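Local coordinates for guanylate kinase (Stenotrophomonas maltophilia, PDB 6WCT), which catalyses the ATP-dependent phosphorylation of GMP to GDP and probably serves the recycling of GMP and, indirectly, cGMP, at residues I49-R61 and H94-E106. Residues are numbered along the deposited sequence; the frame is centred on the assembly and turned at random.
Sequences IALSISFTSRAMR and HGDWKGTARQSVE. With 5GP (guanosine-5'-monophosphate), chain E.
Asp96 lays its carboxylate against the aliphatic start of Arg58, with CG 3.4 Å from Arg58 CB; the charged ends stay apart, and one water links Asp96 OD2 to Ala59 N. At Trp97 the carbonyl oxygen takes two donors. Thr56 OG1 donates to Trp97 O at 2.8 Å with a C=O...O angle of 161°, while Ser57 N arrives tilted from the carbonyl plane. Ser57 OG, turned between its own N and carbonyl carbon (chi1 66°), accepts from Trp97 N at 3.2 Å and sits at the indole edge. Thr56 OG1 also accepts from Arg58 N, forming an ST turn. Lys98 runs beside Thr56, its CB against the guanine of the bound GMP; its amine is modelled too close to phosphate O3P for its place to be sure. Arg58 donates from NH2 to GMP O1P at 2.9 Å, and Glu64 pairs with the same nitrogen. Gly99 and Phe55 exchange backbone hydrogen bonds as an antiparallel hydrogen-bonded pair, Phe55 N to Gly99 O being 2.8 Å. This pairing belongs to the small mixed sheet of the GMP-binding region of guanylate kinases, distinct from the parallel P-loop core that holds strand 49-51. Thr100 OG1, bonded to Glu89, shares a water with Ser52 OG and Ser54 OG; Ser54 OG donates to GMP O6 at 2.5 Å. Ala101 CB meets Phe55 CE1 at 3.7 Å. Another water joins Ala101 N, Ser104 OG and Ile53 O, and Ser104 CB packs on Ser52 OG.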
ATOM      1  N   ILE A  49       5.479  -0.230 -15.458  1.00 42.65           N
ATOM      2  CA  ILE A  49       6.579  -0.741 -14.650  1.00 40.09           C
ATOM      3  C   ILE A  49       7.356  -1.703 -15.523  1.00 40.14           C
ATOM      4  O   ILE A  49       6.785  -2.655 -16.065  1.00 42.12           O
ATOM      5  CB  ILE A  49       6.093  -1.446 -13.379  1.00 45.34           C
ATOM      6  CG1 ILE A  49       5.212  -0.526 -12.547  1.00 45.84           C
ATOM      7  CG2 ILE A  49       7.280  -1.971 -12.569  1.00 43.35           C
ATOM      8  CD1 ILE A  49       4.598  -1.246 -11.357  1.00 46.38           C
ATOM      9  N   ALA A  50       8.653  -1.471 -15.650  1.00 46.37           N
ATOM     10  CA  ALA A  50       9.525  -2.313 -16.451  1.00 48.31           C
ATOM     11  C   ALA A  50      10.199  -3.355 -15.572  1.00 45.18           C
ATOM     12  O   ALA A  50      10.457  -3.130 -14.388  1.00 45.22           O
ATOM     13  CB  ALA A  50      10.571  -1.485 -17.197  1.00 44.19           C
ATOM     14  N   LEU A  51      10.404  -4.527 -16.148  1.00 39.61           N
ATOM     15  CA  LEU A  51      11.098  -5.616 -15.486  1.00 39.13           C
ATOM     16  C   LEU A  51      12.580  -5.615 -15.853  1.00 37.57           C
ATOM     17  O   LEU A  51      12.962  -5.260 -16.966  1.00 37.19           O
ATOM     18  CB  LEU A  51      10.444  -6.940 -15.890  1.00 36.75           C
ATOM     19  CG  LEU A  51      10.995  -8.254 -15.363  1.00 47.30           C
ATOM     20  CD1 LEU A  51      11.050  -8.262 -13.824  1.00 52.01           C
ATOM     21  CD2 LEU A  51      10.135  -9.375 -15.889  1.00 40.28           C
ATOM     22  N   SER A  52      13.416  -6.016 -14.910  1.00 43.91           N
ATOM     23  CA  SER A  52      14.853  -6.118 -15.137  1.00 43.97           C
ATOM     24  C   SER A  52      15.273  -7.582 -15.257  1.00 34.57           C
ATOM     25  O   SER A  52      14.826  -8.429 -14.489  1.00 33.47           O
ATOM     26  CB  SER A  52      15.626  -5.447 -14.003  1.00 37.63           C
ATOM     27  OG  SER A  52      16.993  -5.762 -14.090  1.00 44.27           O
ATOM     28  N   ILE A  53      16.152  -7.873 -16.205  1.00 38.01           N
ATOM     29  CA  ILE A  53      16.725  -9.206 -16.369  1.00 34.45           C
ATOM     30  C   ILE A  53      18.073  -9.246 -15.651  1.00 37.18           C
ATOM     31  O   ILE A  53      18.997  -8.502 -16.004  1.00 37.61           O
ATOM     32  CB  ILE A  53      16.881  -9.574 -17.848  1.00 36.94           C
ATOM     33  CG1 ILE A  53      15.553  -9.403 -18.589  1.00 43.74           C
ATOM     34  CG2 ILE A  53      17.426 -11.012 -17.976  1.00 41.86           C
ATOM     35  CD1 ILE A  53      14.459 -10.266 -18.049  1.00 48.69           C
ATOM     36  N   SER A  54      18.183 -10.102 -14.641  1.00 33.38           N
ATOM     37  CA  SER A  54      19.401 -10.216 -13.856  1.00 35.53           C
ATOM     38  C   SER A  54      20.484 -10.984 -14.611  1.00 31.95           C
ATOM     39  O   SER A  54      20.217 -11.727 -15.558  1.00 32.58           O
ATOM     40  CB  SER A  54      19.115 -10.935 -12.531  1.00 33.48           C
ATOM     41  OG  SER A  54      18.233 -10.184 -11.723  1.00 40.30           O
ATOM     42  N   PHE A  55      21.725 -10.755 -14.194  1.00 35.48           N
ATOM     43  CA  PHE A  55      22.880 -11.569 -14.547  1.00 40.87           C
ATOM     44  C   PHE A  55      23.076 -12.642 -13.479  1.00 40.50           C
ATOM     45  O   PHE A  55      22.746 -12.437 -12.313  1.00 38.27           O
ATOM     46  CB  PHE A  55      24.144 -10.701 -14.651  1.00 37.96           C
ATOM     47  CG  PHE A  55      24.225  -9.904 -15.920  1.00 40.88           C
ATOM     48  CD1 PHE A  55      23.488  -8.739 -16.074  1.00 37.98           C
ATOM     49  CD2 PHE A  55      25.017 -10.331 -16.966  1.00 39.98           C
ATOM     50  CE1 PHE A  55      23.533  -8.028 -17.241  1.00 39.14           C
ATOM     51  CE2 PHE A  55      25.077  -9.617 -18.142  1.00 40.12           C
ATOM     52  CZ  PHE A  55      24.319  -8.470 -18.281  1.00 41.05           C
ATOM     53  N   THR A  56      23.585 -13.805 -13.887  1.00 34.98           N
ATOM     54  CA  THR A  56      23.925 -14.841 -12.924  1.00 35.55           C
ATOM     55  C   THR A  56      25.026 -15.698 -13.510  1.00 40.30           C
ATOM     56  O   THR A  56      25.080 -15.911 -14.724  1.00 37.25           O
ATOM     57  CB  THR A  56      22.727 -15.733 -12.568  1.00 40.81           C
ATOM     58  OG1 THR A  56      23.089 -16.626 -11.518  1.00 48.49           O
ATOM     59  CG2 THR A  56      22.322 -16.582 -13.768  1.00 35.00           C
ATOM     60  N   SER A  57      25.912 -16.185 -12.641  1.00 40.91           N
ATOM     61  CA  SER A  57      26.918 -17.144 -13.061  1.00 43.14           C
ATOM     62  C   SER A  57      26.513 -18.575 -12.751  1.00 46.32           C
ATOM     63  O   SER A  57      27.288 -19.492 -13.027  1.00 48.34           O
ATOM     64  CB  SER A  57      28.276 -16.826 -12.423  1.00 44.08           C
ATOM     65  OG  SER A  57      28.234 -16.999 -11.010  1.00 62.89           O
ATOM     66  N   ARG A  58      25.339 -18.786 -12.161  1.00 45.95           N
ATOM     67  CA  ARG A  58      24.885 -20.147 -11.925  1.00 48.13           C
ATOM     68  C   ARG A  58      24.565 -20.831 -13.253  1.00 50.33           C
ATOM     69  O   ARG A  58      24.305 -20.185 -14.274  1.00 44.87           O
ATOM     70  CB  ARG A  58      23.676 -20.175 -10.986  1.00 39.60           C
ATOM     71  CG  ARG A  58      22.313 -19.861 -11.607  1.00 43.68           C
ATOM     72  CD  ARG A  58      21.275 -20.709 -10.878  1.00 45.41           C
ATOM     73  NE  ARG A  58      19.887 -20.264 -10.985  1.00 42.43           N
ATOM     74  CZ  ARG A  58      19.117 -20.492 -12.041  1.00 39.58           C
ATOM     75  NH1 ARG A  58      19.614 -21.122 -13.101  1.00 41.23           N
ATOM     76  NH2 ARG A  58      17.855 -20.089 -12.045  1.00 33.79           N
ATOM     77  N   ALA A  59      24.644 -22.157 -13.240  1.00 50.20           N
ATOM     78  CA  ALA A  59      24.368 -22.944 -14.435  1.00 52.49           C
ATOM     79  C   ALA A  59      22.891 -22.867 -14.806  1.00 51.38           C
ATOM     80  O   ALA A  59      22.015 -22.768 -13.947  1.00 50.62           O
ATOM     81  CB  ALA A  59      24.790 -24.403 -14.227  1.00 49.97           C
ATOM     82  N   MET A  60      22.623 -22.926 -16.105  1.00 52.10           N
ATOM     83  CA  MET A  60      21.256 -22.908 -16.606  1.00 42.66           C
ATOM     84  C   MET A  60      20.521 -24.174 -16.190  1.00 53.85           C
ATOM     85  O   MET A  60      21.078 -25.274 -16.215  1.00 61.41           O
ATOM     86  CB  MET A  60      21.272 -22.814 -18.134  1.00 39.95           C
ATOM     87  CG  MET A  60      21.707 -21.469 -18.691  1.00 42.12           C
ATOM     88  SD  MET A  60      21.686 -21.471 -20.494  1.00 48.24           S
ATOM     89  CE  MET A  60      19.928 -21.262 -20.735  1.00 37.39           C
ATOM     90  N   ARG A  61      19.307 -24.008 -15.746  1.00 50.01           N
ATOM     91  CA  ARG A  61      18.448 -25.136 -15.448  1.00 53.95           C
ATOM     92  C   ARG A  61      17.548 -25.441 -16.639  1.00 61.38           C
ATOM     93  O   ARG A  61      17.332 -24.584 -17.501  1.00 56.34           O
ATOM     94  CB  ARG A  61      17.621 -24.850 -14.183  1.00 50.77           C
ATOM     95  CG  ARG A  61      18.486 -24.400 -13.013  1.00 51.98           C
ATOM     96  CD  ARG A  61      17.680 -23.844 -11.840  1.00 46.80           C
ATOM     97  NE  ARG A  61      18.556 -23.555 -10.713  1.00 47.90           N
ATOM     98  CZ  ARG A  61      18.229 -22.798  -9.669  1.00 53.05           C
ATOM     99  NH1 ARG A  61      17.028 -22.246  -9.587  1.00 53.89           N
ATOM    100  NH2 ARG A  61      19.111 -22.599  -8.698  1.00 51.19           N
ATOM    101  N   HIS A  94      23.203 -18.497  -2.787  1.00 51.70           N
ATOM    102  CA  HIS A  94      23.180 -19.954  -2.815  1.00 52.66           C
ATOM    103  C   HIS A  94      24.355 -20.523  -3.614  1.00 55.64           C
ATOM    104  O   HIS A  94      24.218 -21.489  -4.366  1.00 59.94           O
ATOM    105  CB  HIS A  94      21.834 -20.414  -3.360  1.00 52.60           C
ATOM    106  CG  HIS A  94      20.684 -19.783  -2.639  1.00 58.58           C
ATOM    107  ND1 HIS A  94      20.768 -19.399  -1.314  1.00 54.96           N
ATOM    108  CD2 HIS A  94      19.460 -19.395  -3.069  1.00 54.72           C
ATOM    109  CE1 HIS A  94      19.625 -18.847  -0.947  1.00 59.21           C
ATOM    110  NE2 HIS A  94      18.814 -18.831  -1.993  1.00 57.93           N
ATOM    111  N   GLY A  95      25.534 -19.932  -3.411  1.00 61.71           N
ATOM    112  CA  GLY A  95      26.769 -20.389  -4.028  1.00 61.29           C
ATOM    113  C   GLY A  95      27.011 -19.982  -5.468  1.00 63.89           C
ATOM    114  O   GLY A  95      27.878 -20.569  -6.124  1.00 61.50           O
ATOM    115  N   ASP A  96      26.311 -18.964  -5.968  1.00 61.44           N
ATOM    116  CA  ASP A  96      26.598 -18.403  -7.282  1.00 54.56           C
ATOM    117  C   ASP A  96      26.323 -16.909  -7.238  1.00 46.64           C
ATOM    118  O   ASP A  96      25.632 -16.414  -6.348  1.00 54.06           O
ATOM    119  CB  ASP A  96      25.755 -19.054  -8.385  1.00 56.88           C
ATOM    120  CG  ASP A  96      26.199 -20.469  -8.716  1.00 67.70           C
ATOM    121  OD1 ASP A  96      27.269 -20.645  -9.356  1.00 58.75           O
ATOM    122  OD2 ASP A  96      25.464 -21.411  -8.328  1.00 72.05           O
ATOM    123  N   TRP A  97      26.867 -16.199  -8.217  1.00 43.46           N
ATOM    124  CA  TRP A  97      26.649 -14.764  -8.339  1.00 48.88           C
ATOM    125  C   TRP A  97      25.283 -14.446  -8.947  1.00 48.19           C
ATOM    126  O   TRP A  97      24.838 -15.096  -9.894  1.00 47.08           O
ATOM    127  CB  TRP A  97      27.731 -14.146  -9.215  1.00 55.78           C
ATOM    128  CG  TRP A  97      29.084 -14.117  -8.592  1.00 63.54           C
ATOM    129  CD1 TRP A  97      30.208 -14.758  -9.042  1.00 63.76           C
ATOM    130  CD2 TRP A  97      29.471 -13.413  -7.411  1.00 69.89           C
ATOM    131  NE1 TRP A  97      31.264 -14.494  -8.211  1.00 69.40           N
ATOM    132  CE2 TRP A  97      30.840 -13.670  -7.201  1.00 75.83           C
ATOM    133  CE3 TRP A  97      28.792 -12.591  -6.506  1.00 71.23           C
ATOM    134  CZ2 TRP A  97      31.544 -13.137  -6.122  1.00 86.28           C
ATOM    135  CZ3 TRP A  97      29.490 -12.061  -5.437  1.00 79.22           C
ATOM    136  CH2 TRP A  97      30.854 -12.336  -5.253  1.00 86.83           C
ATOM    137  N   LYS A  98      24.638 -13.416  -8.411  1.00 46.30           N
ATOM    138  CA  LYS A  98      23.440 -12.823  -8.982  1.00 43.59           C
ATOM    139  C   LYS A  98      23.605 -11.310  -8.946  1.00 44.14           C
ATOM    140  O   LYS A  98      24.246 -10.767  -8.045  1.00 50.66           O
ATOM    141  CB  LYS A  98      22.176 -13.235  -8.213  1.00 38.51           C
ATOM    142  CG  LYS A  98      21.832 -14.715  -8.304  1.00 42.51           C
ATOM    143  CD  LYS A  98      20.775 -14.975  -9.356  1.00 40.68           C
ATOM    144  CE  LYS A  98      20.668 -16.461  -9.658  1.00 43.57           C
ATOM    145  NZ  LYS A  98      19.857 -17.178  -8.647  1.00 44.83           N
ATOM    146  N   GLY A  99      23.049 -10.633  -9.945  1.00 39.41           N
ATOM    147  CA  GLY A  99      23.240  -9.203 -10.032  1.00 42.94           C
ATOM    148  C   GLY A  99      22.327  -8.445 -10.976  1.00 47.56           C
ATOM    149  O   GLY A  99      21.945  -8.927 -12.051  1.00 45.35           O
ATOM    150  N   THR A 100      21.994  -7.226 -10.569  1.00 44.96           N
ATOM    151  CA  THR A 100      21.257  -6.279 -11.389  1.00 39.43           C
ATOM    152  C   THR A 100      22.271  -5.334 -12.012  1.00 46.66           C
ATOM    153  O   THR A 100      22.981  -4.627 -11.289  1.00 47.93           O
ATOM    154  CB  THR A 100      20.265  -5.474 -10.548  1.00 42.27           C
ATOM    155  OG1 THR A 100      19.336  -6.348  -9.903  1.00 39.54           O
ATOM    156  CG2 THR A 100      19.522  -4.491 -11.420  1.00 43.67           C
ATOM    157  N   ALA A 101      22.344  -5.323 -13.342  1.00 50.21           N
ATOM    158  CA  ALA A 101      23.280  -4.434 -14.010  1.00 51.14           C
ATOM    159  C   ALA A 101      22.852  -2.992 -13.812  1.00 53.83           C
ATOM    160  O   ALA A 101      21.660  -2.669 -13.851  1.00 55.29           O
ATOM    161  CB  ALA A 101      23.376  -4.737 -15.509  1.00 47.56           C
ATOM    162  N   ARG A 102      23.850  -2.131 -13.598  1.00 54.26           N
ATOM    163  CA  ARG A 102      23.612  -0.705 -13.452  1.00 51.09           C
ATOM    164  C   ARG A 102      22.773  -0.175 -14.604  1.00 58.91           C
ATOM    165  O   ARG A 102      21.825   0.588 -14.396  1.00 61.47           O
ATOM    166  CB  ARG A 102      24.962   0.015 -13.404  1.00 65.53           C
ATOM    167  CG  ARG A 102      25.001   1.240 -12.541  1.00 76.11           C
ATOM    168  CD  ARG A 102      26.434   1.744 -12.354  1.00 86.03           C
ATOM    169  NE  ARG A 102      27.211   0.890 -11.459  1.00 88.80           N
ATOM    170  CZ  ARG A 102      27.072   0.858 -10.139  1.00 90.63           C
ATOM    171  NH1 ARG A 102      26.176   1.632  -9.542  1.00 96.21           N
ATOM    172  NH2 ARG A 102      27.828   0.045  -9.411  1.00 89.59           N
ATOM    173  N   GLN A 103      23.096  -0.597 -15.831  1.00 63.37           N
ATOM    174  CA  GLN A 103      22.399  -0.173 -17.041  1.00 61.99           C
ATOM    175  C   GLN A 103      20.933  -0.599 -17.076  1.00 59.35           C
ATOM    176  O   GLN A 103      20.198  -0.134 -17.953  1.00 59.27           O
ATOM    177  CB  GLN A 103      23.129  -0.716 -18.278  1.00 55.79           C
ATOM    178  N   SER A 104      20.500  -1.503 -16.194  1.00 60.36           N
ATOM    179  CA  SER A 104      19.108  -1.944 -16.195  1.00 65.69           C
ATOM    180  C   SER A 104      18.194  -1.113 -15.301  1.00 65.73           C
ATOM    181  O   SER A 104      16.970  -1.251 -15.398  1.00 59.07           O
ATOM    182  CB  SER A 104      19.004  -3.405 -15.739  1.00 65.75           C
ATOM    183  OG  SER A 104      19.722  -4.276 -16.586  1.00 72.31           O
ATOM    184  N   VAL A 105      18.742  -0.235 -14.461  1.00 64.44           N
ATOM    185  CA  VAL A 105      17.942   0.407 -13.422  1.00 63.95           C
ATOM    186  C   VAL A 105      18.192   1.904 -13.386  1.00 69.05           C
ATOM    187  O   VAL A 105      17.259   2.704 -13.521  1.00 61.51           O
ATOM    188  CB  VAL A 105      18.228  -0.206 -12.039  1.00 61.48           C
ATOM    189  CG1 VAL A 105      17.522   0.589 -10.946  1.00 70.00           C
ATOM    190  CG2 VAL A 105      17.751  -1.609 -12.005  1.00 64.25           C
ATOM    191  N   GLU A 106      19.451   2.282 -13.150  1.00 75.56           N
ATOM    192  CA  GLU A 106      19.773   3.682 -12.877  1.00 75.56           C
ATOM    193  C   GLU A 106      19.360   4.626 -13.997  1.00 79.34           C
ATOM    194  O   GLU A 106      18.766   5.675 -13.694  1.00 87.12           O
ATOM    195  CB  GLU A 106      21.264   3.806 -12.548  1.00 85.22           C
ATOM    196  CG  GLU A 106      21.676   3.167 -11.220  1.00 88.48           C
ATOM    197  CD  GLU A 106      23.135   3.427 -10.873  1.00 92.60           C
ATOM    198  OE1 GLU A 106      23.859   3.969 -11.731  1.00 97.26           O
ATOM    199  OE2 GLU A 106      23.562   3.091  -9.749  1.00 94.08           O
TER
HETATM  200  P   5GP E 301      17.107 -18.819  -8.716  1.00 45.26           P
HETATM  201  O1P 5GP E 301      16.640 -18.333 -10.065  1.00 47.58           O
HETATM  202  O2P 5GP E 301      16.380 -20.054  -8.183  1.00 42.03           O
HETATM  203  O3P 5GP E 301      18.595 -19.039  -8.607  1.00 37.46           O
HETATM  204  O5' 5GP E 301      16.853 -17.655  -7.687  1.00 45.44           O
HETATM  205  C5' 5GP E 301      17.524 -17.635  -6.443  1.00 35.42           C
HETATM  206  C4' 5GP E 301      17.299 -16.321  -5.758  1.00 37.04           C
HETATM  207  O4' 5GP E 301      18.140 -15.315  -6.380  1.00 34.54           O
HETATM  208  C3' 5GP E 301      15.856 -15.791  -5.864  1.00 39.14           C
HETATM  209  O3' 5GP E 301      15.441 -15.254  -4.614  1.00 41.08           O
HETATM  210  C2' 5GP E 301      15.984 -14.638  -6.848  1.00 34.27           C
HETATM  211  O2' 5GP E 301      15.024 -13.617  -6.692  1.00 35.85           O
HETATM  212  C1' 5GP E 301      17.384 -14.147  -6.536  1.00 33.24           C
HETATM  213  N9  5GP E 301      17.964 -13.323  -7.583  1.00 40.19           N
HETATM  214  C8  5GP E 301      17.611 -13.325  -8.908  1.00 42.51           C
HETATM  215  N7  5GP E 301      18.148 -12.345  -9.584  1.00 41.96           N
HETATM  216  C5  5GP E 301      18.913 -11.664  -8.651  1.00 40.98           C
HETATM  217  C6  5GP E 301      19.679 -10.491  -8.773  1.00 41.09           C
HETATM  218  O6  5GP E 301      19.824  -9.816  -9.790  1.00 42.84           O
HETATM  219  N1  5GP E 301      20.253 -10.111  -7.572  1.00 43.21           N
HETATM  220  C2  5GP E 301      20.104 -10.781  -6.383  1.00 48.14           C
HETATM  221  N2  5GP E 301      20.708 -10.260  -5.306  1.00 42.17           N
HETATM  222  N3  5GP E 301      19.384 -11.891  -6.258  1.00 40.25           N
HETATM  223  C4  5GP E 301      18.817 -12.269  -7.416  1.00 38.75           C
HETATM  224  O   HOH W   1      17.629  -7.346 -11.678  1.00 33.68           O
HETATM  225  O   HOH W   2      20.110  -6.546 -14.944  1.00 60.22           O
HETATM  226  O   HOH W   3      17.353  -5.887 -17.992  1.00 46.19           O
HETATM  227  O   HOH W   4      25.512 -23.568 -10.711  1.00 51.48           O